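Local coordinates for Bd3459 (PDB 5CEC), which is a predatory endopeptidase, bound by an ankyrin-repeat immunity protein for self-protection, that probably cleaves D-Ala-containing peptides of cell-wall peptidoglycan, at residues A[62-75]-A[303-317]. The protein carries 1 engineered substitution. Numbering follows the deposited sequence. Where two conformers were deposited one is given.
Sequences KDDKFPLASISKVV and NEATCEMMIKVLYSL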
loop_
_atom_site.group_PDB
_atom_site.type_symbol
_atom_site.label_atom_id
_atom_site.label_comp_id
_atom_site.label_asym_id
_atom_site.label_seq_id
_atom_site.Cartn_x
_atom_site.Cartn_y
_atom_site.Cartn_z
ATOM N N LYS A 62 -20.882 -15.075 2.845
ATOM C CA LYS A 62 -19.449 -15.441 2.849
ATOM C C LYS A 62 -19.015 -16.307 1.659
ATOM O O LYS A 62 -17.819 -16.449 1.397
ATOM C CB LYS A 62 -19.036 -16.082 4.184
ATOM C CG LYS A 62 -19.656 -17.440 4.493
ATOM C CD LYS A 62 -19.283 -17.855 5.920
ATOM C CE LYS A 62 -20.068 -19.039 6.414
ATOM N NZ LYS A 62 -21.506 -18.704 6.604
ATOM N N ASP A 63 -19.993 -16.920 0.981
ATOM C CA ASP A 63 -19.730 -17.728 -0.216
ATOM C C ASP A 63 -20.157 -17.044 -1.537
ATOM O O ASP A 63 -20.278 -17.713 -2.593
ATOM C CB ASP A 63 -20.400 -19.103 -0.058
ATOM C CG ASP A 63 -21.920 -19.001 0.129
ATOM O OD1 ASP A 63 -22.413 -17.953 0.637
ATOM O OD2 ASP A 63 -22.623 -19.981 -0.215
ATOM N N ASP A 64 -20.349 -15.715 -1.499
ATOM C CA ASP A 64 -20.692 -14.930 -2.694
ATOM C C ASP A 64 -19.478 -14.123 -3.158
ATOM O O ASP A 64 -18.711 -13.591 -2.320
ATOM C CB ASP A 64 -21.817 -13.951 -2.371
ATOM C CG ASP A 64 -23.113 -14.635 -2.016
ATOM O OD1 ASP A 64 -23.284 -15.794 -2.395
ATOM O OD2 ASP A 64 -23.946 -14.003 -1.366
ATOM N N LYS A 65 -19.284 -14.014 -4.478
ATOM C CA LYS A 65 -18.137 -13.245 -4.992
ATOM C C LYS A 65 -18.382 -11.741 -4.890
ATOM O O LYS A 65 -19.466 -11.270 -5.244
ATOM C CB LYS A 65 -17.787 -13.563 -6.448
ATOM C CG LYS A 65 -17.258 -14.977 -6.668
ATOM C CD LYS A 65 -16.657 -15.122 -8.072
ATOM C CE LYS A 65 -17.691 -15.143 -9.170
ATOM N NZ LYS A 65 -17.105 -15.078 -10.539
ATOM N N PHE A 66 -17.354 -10.998 -4.444
ATOM C CA PHE A 66 -17.371 -9.523 -4.420
ATOM C C PHE A 66 -16.040 -8.987 -4.921
ATOM O O PHE A 66 -15.027 -9.707 -4.884
ATOM C CB PHE A 66 -17.626 -8.988 -3.017
ATOM C CG PHE A 66 -18.953 -9.377 -2.462
ATOM C CD1 PHE A 66 -20.113 -8.808 -2.984
ATOM C CD2 PHE A 66 -19.061 -10.368 -1.489
ATOM C CE1 PHE A 66 -21.340 -9.153 -2.491
ATOM C CE2 PHE A 66 -20.295 -10.714 -0.999
ATOM C CZ PHE A 66 -21.432 -10.124 -1.503
ATOM N N PRO A 67 -16.013 -7.722 -5.364
ATOM C CA PRO A 67 -14.736 -7.117 -5.740
ATOM C C PRO A 67 -13.754 -7.069 -4.573
ATOM O O PRO A 67 -14.149 -6.724 -3.464
ATOM C CB PRO A 67 -15.122 -5.720 -6.181
ATOM C CG PRO A 67 -16.563 -5.783 -6.532
ATOM C CD PRO A 67 -17.146 -6.805 -5.598
ATOM N N LEU A 68 -12.520 -7.459 -4.846
ATOM C CA LEU A 68 -11.490 -7.531 -3.814
ATOM C C LEU A 68 -10.627 -6.292 -3.707
ATOM O O LEU A 68 -10.001 -6.045 -2.667
ATOM C CB LEU A 68 -10.572 -8.707 -4.112
ATOM C CG LEU A 68 -11.208 -10.095 -4.212
ATOM C CD1 LEU A 68 -10.136 -11.140 -4.464
ATOM C CD2 LEU A 68 -11.956 -10.404 -2.919
ATOM N N ALA A 69 -10.489 -5.577 -4.809
ATOM C CA ALA A 69 -9.467 -4.523 -4.890
ATOM C C ALA A 69 -8.102 -5.113 -4.513
ATOM O O ALA A 69 -7.835 -6.284 -4.819
ATOM C CB ALA A 69 -9.843 -3.300 -4.040
ATOM N N SER A 70 -7.253 -4.359 -3.812
ATOM C CA SER A 70 -5.875 -4.787 -3.615
ATOM C C SER A 70 -5.684 -5.910 -2.594
ATOM O O SER A 70 -4.561 -6.393 -2.460
ATOM C CB SER A 70 -4.945 -3.600 -3.296
ATOM O OG SER A 70 -4.718 -2.809 -4.457
ATOM N N ILE A 71 -6.721 -6.392 -1.903
ATOM C CA ILE A 71 -6.511 -7.663 -1.188
ATOM C C ILE A 71 -6.251 -8.814 -2.148
ATOM O O ILE A 71 -5.670 -9.834 -1.755
ATOM C CB ILE A 71 -7.565 -7.990 -0.125
ATOM C CG1 ILE A 71 -8.885 -8.480 -0.749
ATOM C CG2 ILE A 71 -7.710 -6.849 0.845
ATOM C CD1 ILE A 71 -9.933 -8.879 0.283
ATOM N N SER A 72 -6.559 -8.622 -3.426
ATOM C CA SER A 72 -6.068 -9.513 -4.469
ATOM C C SER A 72 -4.571 -9.817 -4.335
ATOM O O SER A 72 -4.097 -10.886 -4.695
ATOM C CB SER A 72 -6.257 -8.886 -5.855
ATOM O OG SER A 72 -7.598 -8.754 -6.211
ATOM N N LYS A 73 -3.807 -8.814 -3.884
ATOM C CA LYS A 73 -2.342 -8.988 -3.778
ATOM C C LYS A 73 -1.943 -10.069 -2.783
ATOM O O LYS A 73 -0.873 -10.631 -2.922
ATOM C CB LYS A 73 -1.662 -7.647 -3.490
ATOM C CG LYS A 73 -1.891 -6.592 -4.558
ATOM C CD LYS A 73 -1.068 -5.346 -4.314
ATOM C CE LYS A 73 -1.149 -4.366 -5.458
ATOM N NZ LYS A 73 -2.470 -3.719 -5.577
ATOM N N VAL A 74 -2.806 -10.357 -1.810
ATOM C CA VAL A 74 -2.508 -11.454 -0.893
ATOM C C VAL A 74 -2.617 -12.810 -1.625
ATOM O O VAL A 74 -1.867 -13.740 -1.344
ATOM C CB VAL A 74 -3.398 -11.428 0.349
ATOM C CG1 VAL A 74 -3.007 -12.557 1.286
ATOM C CG2 VAL A 74 -3.281 -10.103 1.094
ATOM N N VAL A 75 -3.541 -12.906 -2.575
ATOM C CA VAL A 75 -3.676 -14.118 -3.381
ATOM C C VAL A 75 -2.451 -14.276 -4.280
ATOM O O VAL A 75 -1.846 -15.359 -4.372
ATOM C CB VAL A 75 -4.964 -14.094 -4.218
ATOM C CG1 VAL A 75 -5.145 -15.426 -4.926
ATOM C CG2 VAL A 75 -6.191 -13.863 -3.317
ATOM N N ASN A 303 -11.041 -8.227 -10.203
ATOM C CA ASN A 303 -10.893 -9.511 -9.553
ATOM C C ASN A 303 -11.984 -9.619 -8.483
ATOM O O ASN A 303 -12.234 -8.678 -7.727
ATOM C CB ASN A 303 -9.554 -9.603 -8.829
ATOM C CG ASN A 303 -8.354 -9.665 -9.746
ATOM O OD1 ASN A 303 -8.445 -9.879 -10.946
ATOM N ND2 ASN A 303 -7.183 -9.466 -9.156
ATOM N N GLU A 304 -12.619 -10.788 -8.420
ATOM C CA GLU A 304 -13.627 -11.059 -7.404
ATOM C C GLU A 304 -13.377 -12.401 -6.771
ATOM O O GLU A 304 -12.871 -13.317 -7.419
ATOM C CB GLU A 304 -15.045 -11.031 -7.983
ATOM C CG GLU A 304 -15.438 -9.706 -8.626
ATOM C CD GLU A 304 -16.928 -9.573 -8.824
ATOM O OE1 GLU A 304 -17.624 -10.576 -8.697
ATOM O OE2 GLU A 304 -17.397 -8.491 -9.192
ATOM N N ALA A 305 -13.751 -12.509 -5.504
ATOM C CA ALA A 305 -13.736 -13.809 -4.826
ATOM C C ALA A 305 -14.643 -13.762 -3.628
ATOM O O ALA A 305 -15.138 -12.689 -3.227
ATOM C CB ALA A 305 -12.328 -14.185 -4.369
ATOM N N THR A 306 -14.868 -14.931 -3.039
ATOM C CA THR A 306 -15.659 -15.013 -1.829
ATOM C C THR A 306 -14.820 -14.663 -0.603
ATOM O O THR A 306 -13.608 -14.841 -0.581
ATOM C CB THR A 306 -16.289 -16.404 -1.659
ATOM O OG1 THR A 306 -15.266 -17.346 -1.347
ATOM C CG2 THR A 306 -17.064 -16.858 -2.919
ATOM N N CYS A 307 -15.510 -14.255 0.451
ATOM C CA CYS A 307 -14.877 -13.978 1.733
ATOM C C CYS A 307 -14.243 -15.292 2.262
ATOM O O CYS A 307 -13.116 -15.281 2.758
ATOM C CB CYS A 307 -15.901 -13.404 2.694
ATOM S SG CYS A 307 -15.203 -12.649 4.162
ATOM N N GLU A 308 -14.952 -16.427 2.130
ATOM C CA GLU A 308 -14.389 -17.729 2.513
ATOM C C GLU A 308 -13.067 -18.019 1.811
ATOM O O GLU A 308 -12.103 -18.483 2.436
ATOM C CB GLU A 308 -15.363 -18.891 2.242
ATOM C CG GLU A 308 -16.498 -18.978 3.231
ATOM C CD GLU A 308 -17.311 -20.255 3.114
ATOM O OE1 GLU A 308 -17.043 -21.093 2.224
ATOM O OE2 GLU A 308 -18.229 -20.433 3.937
ATOM N N MET A 309 -13.000 -17.702 0.514
ATOM C CA MET A 309 -11.769 -17.913 -0.236
ATOM C C MET A 309 -10.613 -17.086 0.353
ATOM O O MET A 309 -9.455 -17.532 0.372
ATOM C CB MET A 309 -11.948 -17.591 -1.717
ATOM C CG MET A 309 -12.555 -18.715 -2.529
ATOM S SD MET A 309 -11.554 -20.218 -2.599
ATOM C CE MET A 309 -9.915 -19.567 -2.713
ATOM N N MET A 310 -10.902 -15.862 0.801
ATOM C CA MET A 310 -9.865 -15.058 1.431
ATOM C C MET A 310 -9.308 -15.694 2.713
ATOM O O MET A 310 -8.102 -15.676 2.965
ATOM C CB MET A 310 -10.377 -13.635 1.656
ATOM C CG MET A 310 -10.697 -12.871 0.383
ATOM S SD MET A 310 -9.328 -12.775 -0.814
ATOM C CE MET A 310 -9.632 -14.175 -1.880
ATOM N N ILE A 311 -10.181 -16.282 3.522
ATOM C CA ILE A 311 -9.734 -17.004 4.713
ATOM C C ILE A 311 -8.865 -18.200 4.314
ATOM O O ILE A 311 -7.821 -18.418 4.904
ATOM C CB ILE A 311 -10.913 -17.462 5.558
ATOM C CG1 ILE A 311 -11.766 -16.250 5.986
ATOM C CG2 ILE A 311 -10.414 -18.262 6.751
ATOM C CD1 ILE A 311 -11.019 -15.218 6.825
ATOM N N LYS A 312 -9.272 -18.952 3.306
ATOM C CA LYS A 312 -8.482 -20.100 2.847
ATOM C C LYS A 312 -7.105 -19.704 2.339
ATOM O O LYS A 312 -6.096 -20.340 2.618
ATOM C CB LYS A 312 -9.201 -20.900 1.780
ATOM C CG LYS A 312 -10.484 -21.583 2.248
ATOM C CD LYS A 312 -11.204 -22.262 1.092
ATOM C CE LYS A 312 -10.490 -23.523 0.630
ATOM N NZ LYS A 312 -10.604 -24.673 1.582
ATOM N N VAL A 313 -7.066 -18.567 1.650
ATOM C CA VAL A 313 -5.799 -18.021 1.182
ATOM C C VAL A 313 -4.896 -17.673 2.355
ATOM O O VAL A 313 -3.692 -17.998 2.327
ATOM C CB VAL A 313 -6.051 -16.802 0.259
ATOM C CG1 VAL A 313 -4.790 -15.970 0.047
ATOM C CG2 VAL A 313 -6.606 -17.281 -1.075
ATOM N N LEU A 314 -5.450 -17.022 3.373
ATOM C CA LEU A 314 -4.649 -16.693 4.569
ATOM C C LEU A 314 -4.105 -17.957 5.256
ATOM O O LEU A 314 -2.920 -18.020 5.625
ATOM C CB LEU A 314 -5.441 -15.849 5.549
ATOM C CG LEU A 314 -5.669 -14.399 5.030
ATOM C CD1 LEU A 314 -6.856 -13.781 5.755
ATOM C CD2 LEU A 314 -4.420 -13.531 5.146
ATOM N N TYR A 315 -4.970 -18.955 5.435
ATOM C CA TYR A 315 -4.559 -20.220 6.057
ATOM C C TYR A 315 -3.407 -20.850 5.298
ATOM O O TYR A 315 -2.378 -21.256 5.885
ATOM C CB TYR A 315 -5.725 -21.189 6.090
ATOM C CG TYR A 315 -5.337 -22.516 6.639
ATOM C CD1 TYR A 315 -4.785 -23.499 5.825
ATOM C CD2 TYR A 315 -5.487 -22.780 7.987
ATOM C CE1 TYR A 315 -4.421 -24.717 6.338
ATOM C CE2 TYR A 315 -5.107 -23.987 8.523
ATOM C CZ TYR A 315 -4.567 -24.982 7.702
ATOM O OH TYR A 315 -4.181 -26.175 8.175
ATOM N N SER A 316 -3.545 -20.907 3.978
ATOM C CA SER A 316 -2.540 -21.520 3.111
ATOM C C SER A 316 -1.240 -20.735 3.056
ATOM O O SER A 316 -0.156 -21.327 3.029
ATOM C CB SER A 316 -3.107 -21.763 1.707
ATOM O OG SER A 316 -4.153 -22.710 1.731
ATOM N N LEU A 317 -1.324 -19.395 3.012
ATOM C CA LEU A 317 -0.147 -18.568 3.015
ATOM C C LEU A 317 0.616 -18.738 4.316
ATOM O O LEU A 317 1.858 -18.861 4.315
ATOM C CB LEU A 317 -0.554 -17.107 2.784
ATOM C CG LEU A 317 0.591 -16.089 2.807
ATOM C CD1 LEU A 317 1.686 -16.406 1.789
ATOM C CD2 LEU A 317 0.030 -14.709 2.534
HETATM O O HOH W 1 -18.128 -13.158 0.272
HETATM O O HOH W 2 -16.304 -12.330 -10.926
HETATM O O HOH W 3 -10.837 -6.239 -7.468
#
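Met310 pushes its thioether end in between Leu68, Ile71 and Val75: CE lies 3.7 Å from Val75 CG2 and 4.0 Å from Leu68 CD1. Bends at chi2 (-55°) and chi3 (93°) curl the chain so that SD and CE reach this apolar seam. Farther along the helix Val313 CG1 packs on Val74 CG1, its CG2 on Val75 CG2, and Leu317 CD2 meets Val74 CG1 at 3.9 Å. Before the helix begins, strands 65-67 and 304-306 pair antiparallel through Phe66 and Ala305, whose backbones bond in both directions, and Leu68 N continues the ladder to Asn303 O (3.1 Å). Asn303 ND2 donates in its amide plane to Ser72 OG at 3.1 Å and also reaches Asn288 O, while OD1 accepts from His287 N; Ser72 OG donates in turn to Ala69 O. Thr306 OG1 N-caps the helix through Met309 N, and Lys62 O takes Glu308 N at 3.0 Å. Lys73 NZ donates to Ser70 OG at 2.7 Å, consistent with the SxxK motif of penicillin-binding proteins, which would put this contact beside the catalytic centre. Strand 304-306 runs between 65-67 and 284-285, Cys307 is disulfide-bonded to Cys45 of strand 40-48, and Met368 of strand 364-373 packs against Ile71, Met310 and Leu314.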